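Local structure of chintase (Rhizomucor miehei, 5YUQ) at residues L13-Y27 with F41-A53. The protein probably hydrolyses the beta-1,4 linkages of chitin, as a fungal family 18 glycoside hydrolase whose active site forms a tunnel. Numbering follows the deposited sequence.
Sequences LPKSIAWDKLDHIVY and FTDSQLKSVVQEA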
ATOM      1  N   LEU A  13       1.366  12.538 -10.832  1.00 13.52           N
ATOM      2  CA  LEU A  13       2.017  11.558 -11.694  1.00 16.43           C
ATOM      3  C   LEU A  13       3.505  11.850 -11.790  1.00 17.73           C
ATOM      4  O   LEU A  13       3.932  13.008 -11.667  1.00 17.50           O
ATOM      5  CB  LEU A  13       1.394  11.546 -13.094  1.00 14.30           C
ATOM      6  CG  LEU A  13      -0.026  10.978 -13.166  1.00 15.30           C
ATOM      7  CD1 LEU A  13      -0.620  11.185 -14.554  1.00 17.05           C
ATOM      8  CD2 LEU A  13      -0.040   9.488 -12.804  1.00 16.39           C
ATOM      9  N   PRO A  14       4.312  10.802 -11.996  1.00 14.14           N
ATOM     10  CA  PRO A  14       5.751  11.044 -12.127  1.00 16.29           C
ATOM     11  C   PRO A  14       6.027  11.878 -13.377  1.00 16.76           C
ATOM     12  O   PRO A  14       5.312  11.734 -14.363  1.00 21.35           O
ATOM     13  CB  PRO A  14       6.332   9.639 -12.308  1.00 20.45           C
ATOM     14  CG  PRO A  14       5.274   8.699 -11.811  1.00 20.18           C
ATOM     15  CD  PRO A  14       3.967   9.372 -12.108  1.00 16.09           C
ATOM     16  N   LYS A  15       7.031  12.750 -13.331  1.00 20.84           N
ATOM     17  CA  LYS A  15       7.352  13.568 -14.502  1.00 24.94           C
ATOM     18  C   LYS A  15       7.892  12.700 -15.634  1.00 24.87           C
ATOM     19  O   LYS A  15       7.708  13.004 -16.816  1.00 26.17           O
ATOM     20  CB  LYS A  15       8.335  14.680 -14.134  1.00 23.04           C
ATOM     21  CG  LYS A  15       7.750  15.702 -13.163  1.00 29.69           C
ATOM     22  CD  LYS A  15       6.382  16.182 -13.637  1.00 34.77           C
ATOM     23  CE  LYS A  15       5.846  17.327 -12.788  1.00 34.10           C
ATOM     24  NZ  LYS A  15       5.684  16.968 -11.355  1.00 38.74           N
ATOM     25  N   SER A  16       8.563  11.614 -15.258  0.70 21.87           N
ATOM     26  CA  SER A  16       9.073  10.641 -16.218  0.70 22.08           C
ATOM     27  C   SER A  16       8.956   9.237 -15.628  0.70 23.96           C
ATOM     28  O   SER A  16       9.451   8.975 -14.529  0.70 24.91           O
ATOM     29  CB  SER A  16      10.532  10.943 -16.561  0.70 26.95           C
ATOM     30  OG  SER A  16      11.082   9.942 -17.398  0.70 28.36           O
ATOM     31  N   ILE A  17       8.295   8.337 -16.350  1.00 21.18           N
ATOM     32  CA  ILE A  17       8.118   6.972 -15.873  1.00 20.70           C
ATOM     33  C   ILE A  17       9.208   6.071 -16.448  1.00 22.50           C
ATOM     34  O   ILE A  17       9.394   6.007 -17.665  1.00 23.11           O
ATOM     35  CB  ILE A  17       6.722   6.438 -16.251  1.00 22.74           C
ATOM     36  CG1 ILE A  17       5.630   7.261 -15.547  1.00 19.83           C
ATOM     37  CG2 ILE A  17       6.587   4.966 -15.894  1.00 19.46           C
ATOM     38  CD1 ILE A  17       4.214   6.840 -15.913  1.00 21.72           C
ATOM     39  N   ALA A  18       9.945   5.393 -15.570  1.00 19.43           N
ATOM     40  CA  ALA A  18      11.061   4.552 -16.002  1.00 21.45           C
ATOM     41  C   ALA A  18      10.550   3.201 -16.478  1.00 22.27           C
ATOM     42  O   ALA A  18      10.718   2.186 -15.802  1.00 18.91           O
ATOM     43  CB  ALA A  18      12.068   4.375 -14.875  1.00 22.47           C
ATOM     44  N   TRP A  19       9.935   3.200 -17.653  1.00 19.85           N
ATOM     45  CA  TRP A  19       9.263   2.016 -18.179  1.00 18.38           C
ATOM     46  C   TRP A  19      10.137   0.767 -18.196  1.00 17.01           C
ATOM     47  O   TRP A  19       9.649  -0.335 -17.962  1.00 17.57           O
ATOM     48  CB  TRP A  19       8.753   2.297 -19.591  1.00 18.59           C
ATOM     49  CG  TRP A  19       7.737   3.389 -19.655  1.00 18.59           C
ATOM     50  CD1 TRP A  19       7.915   4.652 -20.136  1.00 21.04           C
ATOM     51  CD2 TRP A  19       6.378   3.312 -19.217  1.00 20.78           C
ATOM     52  NE1 TRP A  19       6.744   5.365 -20.031  1.00 22.84           N
ATOM     53  CE2 TRP A  19       5.786   4.563 -19.470  1.00 19.34           C
ATOM     54  CE3 TRP A  19       5.601   2.300 -18.643  1.00 17.25           C
ATOM     55  CZ2 TRP A  19       4.452   4.831 -19.161  1.00 18.71           C
ATOM     56  CZ3 TRP A  19       4.280   2.566 -18.348  1.00 22.86           C
ATOM     57  CH2 TRP A  19       3.719   3.821 -18.603  1.00 20.91           C
ATOM     58  N   ASP A  20      11.429   0.927 -18.466  1.00 20.17           N
ATOM     59  CA  ASP A  20      12.298  -0.243 -18.594  1.00 20.93           C
ATOM     60  C   ASP A  20      12.632  -0.873 -17.244  1.00 18.89           C
ATOM     61  O   ASP A  20      13.211  -1.954 -17.183  1.00 22.31           O
ATOM     62  CB  ASP A  20      13.568   0.103 -19.379  1.00 22.22           C
ATOM     63  CG  ASP A  20      13.283   0.376 -20.841  1.00 42.59           C
ATOM     64  OD1 ASP A  20      12.563  -0.436 -21.464  1.00 44.03           O
ATOM     65  OD2 ASP A  20      13.761   1.405 -21.365  1.00 50.57           O
ATOM     66  N   LYS A  21      12.240  -0.201 -16.168  1.00 18.02           N
ATOM     67  CA  LYS A  21      12.526  -0.686 -14.821  1.00 16.99           C
ATOM     68  C   LYS A  21      11.300  -1.252 -14.099  1.00 16.69           C
ATOM     69  O   LYS A  21      11.339  -1.505 -12.891  1.00 19.67           O
ATOM     70  CB  LYS A  21      13.181   0.428 -13.993  1.00 17.00           C
ATOM     71  CG  LYS A  21      14.525   0.903 -14.564  1.00 19.74           C
ATOM     72  CD  LYS A  21      15.043   2.129 -13.820  1.00 19.93           C
ATOM     73  CE  LYS A  21      16.375   2.633 -14.386  1.00 25.26           C
ATOM     74  NZ  LYS A  21      17.481   1.681 -14.120  1.00 27.56           N
ATOM     75  N   LEU A  22      10.220  -1.480 -14.842  1.00 15.58           N
ATOM     76  CA  LEU A  22       8.991  -1.999 -14.236  1.00 14.48           C
ATOM     77  C   LEU A  22       8.197  -2.806 -15.238  1.00 17.19           C
ATOM     78  O   LEU A  22       8.425  -2.699 -16.444  1.00 16.87           O
ATOM     79  CB  LEU A  22       8.143  -0.853 -13.667  1.00 17.35           C
ATOM     80  CG  LEU A  22       7.750   0.290 -14.614  1.00 16.06           C
ATOM     81  CD1 LEU A  22       6.478  -0.022 -15.388  1.00 17.09           C
ATOM     82  CD2 LEU A  22       7.588   1.576 -13.839  1.00 18.16           C
ATOM     83  N   ASP A  23       7.253  -3.595 -14.740  1.00 16.27           N
ATOM     84  CA  ASP A  23       6.462  -4.470 -15.597  1.00 18.45           C
ATOM     85  C   ASP A  23       5.004  -4.057 -15.686  1.00 17.03           C
ATOM     86  O   ASP A  23       4.314  -4.389 -16.646  1.00 22.75           O
ATOM     87  CB  ASP A  23       6.524  -5.899 -15.061  1.00 20.72           C
ATOM     88  CG  ASP A  23       7.935  -6.403 -14.941  1.00 24.50           C
ATOM     89  OD1 ASP A  23       8.586  -6.558 -15.994  1.00 21.81           O
ATOM     90  OD2 ASP A  23       8.391  -6.657 -13.807  1.00 22.37           O
ATOM     91  N   HIS A  24       4.531  -3.347 -14.674  1.00 14.56           N
ATOM     92  CA  HIS A  24       3.108  -3.146 -14.495  1.00 12.68           C
ATOM     93  C   HIS A  24       2.895  -1.799 -13.826  1.00 14.66           C
ATOM     94  O   HIS A  24       3.519  -1.510 -12.811  1.00 15.03           O
ATOM     95  CB  HIS A  24       2.585  -4.290 -13.608  1.00 13.49           C
ATOM     96  CG  HIS A  24       1.112  -4.271 -13.355  1.00 12.63           C
ATOM     97  ND1 HIS A  24       0.562  -4.807 -12.210  1.00 14.12           N
ATOM     98  CD2 HIS A  24       0.069  -3.842 -14.107  1.00 14.46           C
ATOM     99  CE1 HIS A  24      -0.754  -4.690 -12.257  1.00 16.44           C
ATOM    100  NE2 HIS A  24      -1.080  -4.113 -13.399  1.00 15.87           N
ATOM    101  N   ILE A  25       2.043  -0.960 -14.408  1.00 14.59           N
ATOM    102  CA  ILE A  25       1.683   0.304 -13.769  1.00 13.74           C
ATOM    103  C   ILE A  25       0.309   0.127 -13.151  1.00 14.14           C
ATOM    104  O   ILE A  25      -0.582  -0.440 -13.786  1.00 13.94           O
ATOM    105  CB  ILE A  25       1.623   1.469 -14.776  1.00 14.72           C
ATOM    106  CG1 ILE A  25       3.021   1.799 -15.304  1.00 17.40           C
ATOM    107  CG2 ILE A  25       1.027   2.719 -14.128  1.00 18.00           C
ATOM    108  CD1 ILE A  25       3.964   2.385 -14.273  1.00 17.19           C
ATOM    109  N   VAL A  26       0.146   0.565 -11.908  1.00 12.53           N
ATOM    110  CA  VAL A  26      -1.153   0.515 -11.243  1.00 12.01           C
ATOM    111  C   VAL A  26      -1.578   1.944 -10.964  1.00 13.62           C
ATOM    112  O   VAL A  26      -0.929   2.656 -10.208  1.00 13.68           O
ATOM    113  CB  VAL A  26      -1.099  -0.300  -9.942  1.00 15.65           C
ATOM    114  CG1 VAL A  26      -2.506  -0.613  -9.463  1.00 14.51           C
ATOM    115  CG2 VAL A  26      -0.348  -1.601 -10.181  1.00 15.55           C
ATOM    116  N   TYR A  27      -2.654   2.367 -11.612  1.00 13.30           N
ATOM    117  CA  TYR A  27      -3.048   3.770 -11.611  1.00 12.07           C
ATOM    118  C   TYR A  27      -4.080   4.023 -10.512  1.00 13.02           C
ATOM    119  O   TYR A  27      -5.180   3.484 -10.549  1.00 13.53           O
ATOM    120  CB  TYR A  27      -3.613   4.148 -12.983  1.00 13.51           C
ATOM    121  CG  TYR A  27      -3.805   5.630 -13.184  1.00 10.84           C
ATOM    122  CD1 TYR A  27      -4.874   6.300 -12.602  1.00 13.65           C
ATOM    123  CD2 TYR A  27      -2.929   6.352 -13.975  1.00 13.37           C
ATOM    124  CE1 TYR A  27      -5.047   7.660 -12.780  1.00 12.94           C
ATOM    125  CE2 TYR A  27      -3.096   7.709 -14.167  1.00 14.14           C
ATOM    126  CZ  TYR A  27      -4.159   8.352 -13.574  1.00 18.34           C
ATOM    127  OH  TYR A  27      -4.310   9.707 -13.760  1.00 16.20           O
ATOM    128  N   PHE A  41     -10.755  10.455 -10.646  1.00 15.61           N
ATOM    129  CA  PHE A  41      -9.541  10.412 -11.449  1.00 17.99           C
ATOM    130  C   PHE A  41      -9.693  11.264 -12.697  1.00 17.15           C
ATOM    131  O   PHE A  41     -10.800  11.677 -13.051  1.00 19.13           O
ATOM    132  CB  PHE A  41      -9.154   8.976 -11.809  1.00 18.03           C
ATOM    133  CG  PHE A  41     -10.100   8.306 -12.753  1.00 16.83           C
ATOM    134  CD1 PHE A  41     -11.264   7.706 -12.287  1.00 16.40           C
ATOM    135  CD2 PHE A  41      -9.823   8.265 -14.112  1.00 17.98           C
ATOM    136  CE1 PHE A  41     -12.135   7.081 -13.167  1.00 19.87           C
ATOM    137  CE2 PHE A  41     -10.686   7.643 -14.992  1.00 19.84           C
ATOM    138  CZ  PHE A  41     -11.842   7.048 -14.524  1.00 21.12           C
ATOM    139  N   THR A  42      -8.573  11.518 -13.357  1.00 14.17           N
ATOM    140  CA  THR A  42      -8.532  12.439 -14.481  1.00 16.57           C
ATOM    141  C   THR A  42      -8.513  11.651 -15.777  1.00 14.27           C
ATOM    142  O   THR A  42      -7.537  10.962 -16.078  1.00 14.38           O
ATOM    143  CB  THR A  42      -7.293  13.336 -14.369  1.00 16.59           C
ATOM    144  OG1 THR A  42      -7.279  13.958 -13.075  1.00 17.40           O
ATOM    145  CG2 THR A  42      -7.296  14.423 -15.447  1.00 15.47           C
ATOM    146  N   ASP A  43      -9.605  11.761 -16.529  1.00 13.25           N
ATOM    147  CA  ASP A  43      -9.777  11.069 -17.803  1.00 15.36           C
ATOM    148  C   ASP A  43      -8.566  11.160 -18.723  1.00 15.85           C
ATOM    149  O   ASP A  43      -8.051  10.143 -19.182  1.00 16.06           O
ATOM    150  CB  ASP A  43     -11.009  11.619 -18.530  1.00 14.88           C
ATOM    151  CG  ASP A  43     -11.168  11.037 -19.923  1.00 17.98           C
ATOM    152  OD1 ASP A  43     -11.447   9.824 -20.033  1.00 18.16           O
ATOM    153  OD2 ASP A  43     -11.002  11.780 -20.914  1.00 17.66           O
ATOM    154  N   SER A  44      -8.105  12.381 -18.986  1.00 14.53           N
ATOM    155  CA  SER A  44      -7.041  12.578 -19.961  1.00 15.81           C
ATOM    156  C   SER A  44      -5.721  12.007 -19.474  1.00 14.70           C
ATOM    157  O   SER A  44      -4.913  11.539 -20.270  1.00 14.76           O
ATOM    158  CB  SER A  44      -6.884  14.059 -20.285  1.00 11.79           C
ATOM    159  OG  SER A  44      -6.608  14.813 -19.114  1.00 14.52           O
ATOM    160  N   GLN A  45      -5.495  12.056 -18.163  1.00 14.02           N
ATOM    161  CA  GLN A  45      -4.269  11.479 -17.619  1.00 15.96           C
ATOM    162  C   GLN A  45      -4.260   9.966 -17.778  1.00 15.39           C
ATOM    163  O   GLN A  45      -3.260   9.395 -18.201  1.00 14.69           O
ATOM    164  CB  GLN A  45      -4.096  11.854 -16.145  1.00 16.92           C
ATOM    165  CG  GLN A  45      -3.744  13.310 -15.945  1.00 15.14           C
ATOM    166  CD  GLN A  45      -3.600  13.686 -14.487  1.00 17.16           C
ATOM    167  OE1 GLN A  45      -3.479  14.860 -14.154  1.00 18.32           O
ATOM    168  NE2 GLN A  45      -3.605  12.693 -13.611  1.00 16.93           N
ATOM    169  N   LEU A  46      -5.365   9.312 -17.427  1.00 14.64           N
ATOM    170  CA  LEU A  46      -5.419   7.862 -17.557  1.00 14.41           C
ATOM    171  C   LEU A  46      -5.237   7.448 -19.009  1.00 16.14           C
ATOM    172  O   LEU A  46      -4.474   6.535 -19.299  1.00 15.34           O
ATOM    173  CB  LEU A  46      -6.719   7.295 -16.987  1.00 13.87           C
ATOM    174  CG  LEU A  46      -6.833   5.761 -16.994  1.00 14.71           C
ATOM    175  CD1 LEU A  46      -5.612   5.140 -16.330  1.00 14.90           C
ATOM    176  CD2 LEU A  46      -8.105   5.310 -16.291  1.00 16.63           C
ATOM    177  N   LYS A  47      -5.912   8.129 -19.930  1.00 14.37           N
ATOM    178  CA  LYS A  47      -5.757   7.792 -21.343  1.00 15.51           C
ATOM    179  C   LYS A  47      -4.331   8.017 -21.830  1.00 14.83           C
ATOM    180  O   LYS A  47      -3.796   7.204 -22.576  1.00 14.33           O
ATOM    181  CB  LYS A  47      -6.764   8.557 -22.210  1.00 15.62           C
ATOM    182  CG  LYS A  47      -8.197   8.185 -21.878  1.00 20.16           C
ATOM    183  CD  LYS A  47      -9.133   8.237 -23.059  1.00 25.86           C
ATOM    184  CE  LYS A  47     -10.459   7.567 -22.698  1.00 19.62           C
ATOM    185  NZ  LYS A  47     -11.540   7.901 -23.663  1.00 23.31           N
ATOM    186  N   SER A  48      -3.715   9.113 -21.399  1.00 14.74           N
ATOM    187  CA  SER A  48      -2.330   9.376 -21.758  1.00 16.18           C
ATOM    188  C   SER A  48      -1.401   8.276 -21.258  1.00 13.92           C
ATOM    189  O   SER A  48      -0.574   7.768 -22.007  1.00 15.88           O
ATOM    190  CB  SER A  48      -1.876  10.735 -21.222  1.00 13.96           C
ATOM    191  OG  SER A  48      -0.463  10.788 -21.186  1.00 19.19           O
ATOM    192  N   VAL A  49      -1.555   7.892 -19.993  1.00 14.97           N
ATOM    193  CA  VAL A  49      -0.656   6.905 -19.404  1.00 14.29           C
ATOM    194  C   VAL A  49      -0.879   5.511 -19.975  1.00 12.71           C
ATOM    195  O   VAL A  49       0.080   4.772 -20.185  1.00 16.69           O
ATOM    196  CB  VAL A  49      -0.749   6.893 -17.851  1.00 14.85           C
ATOM    197  CG1 VAL A  49       0.175   5.823 -17.267  1.00 18.30           C
ATOM    198  CG2 VAL A  49      -0.367   8.259 -17.311  1.00 15.82           C
ATOM    199  N   VAL A  50      -2.134   5.154 -20.250  1.00 12.60           N
ATOM    200  CA  VAL A  50      -2.416   3.871 -20.893  1.00 12.95           C
ATOM    201  C   VAL A  50      -1.748   3.795 -22.264  1.00 13.97           C
ATOM    202  O   VAL A  50      -1.119   2.798 -22.613  1.00 15.42           O
ATOM    203  CB  VAL A  50      -3.932   3.603 -21.039  1.00 13.56           C
ATOM    204  CG1 VAL A  50      -4.169   2.379 -21.908  1.00 13.02           C
ATOM    205  CG2 VAL A  50      -4.564   3.391 -19.670  1.00 14.84           C
ATOM    206  N   GLN A  51      -1.875   4.865 -23.039  1.00 15.34           N
ATOM    207  CA  GLN A  51      -1.253   4.905 -24.351  1.00 16.25           C
ATOM    208  C   GLN A  51       0.270   4.765 -24.247  1.00 14.86           C
ATOM    209  O   GLN A  51       0.888   4.016 -25.006  1.00 19.89           O
ATOM    210  CB  GLN A  51      -1.643   6.188 -25.088  1.00 16.08           C
ATOM    211  CG  GLN A  51      -1.096   6.250 -26.503  1.00 18.27           C
ATOM    212  CD  GLN A  51      -1.585   5.086 -27.346  1.00 19.01           C
ATOM    213  OE1 GLN A  51      -2.761   5.023 -27.723  1.00 22.26           O
ATOM    214  NE2 GLN A  51      -0.691   4.145 -27.629  1.00 23.76           N
ATOM    215  N   GLU A  52       0.879   5.473 -23.301  1.00 14.55           N
ATOM    216  CA  GLU A  52       2.320   5.375 -23.102  1.00 15.67           C
ATOM    217  C   GLU A  52       2.723   3.974 -22.702  1.00 14.83           C
ATOM    218  O   GLU A  52       3.687   3.430 -23.221  1.00 18.79           O
ATOM    219  CB  GLU A  52       2.799   6.374 -22.039  1.00 19.14           C
ATOM    220  CG  GLU A  52       2.634   7.820 -22.427  1.00 25.25           C
ATOM    221  CD  GLU A  52       3.197   8.772 -21.393  1.00 39.90           C
ATOM    222  OE1 GLU A  52       3.109  10.003 -21.611  1.00 39.23           O
ATOM    223  OE2 GLU A  52       3.730   8.290 -20.369  1.00 34.29           O
ATOM    224  N   ALA A  53       1.992   3.388 -21.757  1.00 13.67           N
ATOM    225  CA  ALA A  53       2.302   2.035 -21.319  1.00 15.06           C
ATOM    226  C   ALA A  53       2.230   1.058 -22.478  1.00 16.99           C
ATOM    227  O   ALA A  53       3.108   0.218 -22.659  1.00 18.22           O
ATOM    228  CB  ALA A  53       1.351   1.608 -20.214  1.00 15.00           C
TER
HETATM  229  O   HOH W   1       6.110   7.882 -20.998  1.00 32.88           O
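The phenol oxygen of Tyr27 is held by two partners: Gln45 NE2 donates to Tyr27 OH over 3.1 Å, with an N-H...O angle of 155°, and the carboxylate atom OD1 of Asp10 is hydrogen-bonded to the same hydroxyl. Tyr27 OH lies in the amide plane of Gln45, while the amide and the tyrosine ring are steeply turned against each other. Gln45 NE2 also hydrogen-bonds the backbone O of Asp10, and Asp10 OD1 takes the N-H of Thr42 just ahead of helix 43-55, so Asp10, just after strand 4-9, joins the middle of strand 24-32 to the start of the helix. On the apolar side of this network, Leu13 CD1 sits 3.5 Å from Gln45 NE2 and close to Val49 CG2.

Leu46 reaches the ring of Tyr27 from above. With CG anti to the backbone N (chi1 -176°), the side chain leans toward the ring and its CD1 branch lies over one face as a CH-pi contact, 3.9 Å from the ring centroid; Phe41 CB and Val49 CG2 stand at the ring edge. This is barrel-wall packing of the TIM-barrel fold of family 18: strand 24-32 belongs to the parallel barrel, and helix 43-55 runs back outside it, the axes of 24-27 and 43-53 lying antiparallel at 173° and 10.4 Å apart. Val49 points its CG1 into the layer between them, toward Ile17, Ile25 and Trp19.

Further along the helix the indole of Trp19 takes over. Its CH2 comes within 3.5 Å of Ala53 CA, and CZ2 lies 3.7 Å from Glu52 CB; Ile17 CG2 lies over the centre of the opposite face from Glu52 C. A water in the indole plane accepts from Trp19 NE1 (2.8 Å) and donates to Glu52 OE2, bridging the ring to the extended glutamate side chain.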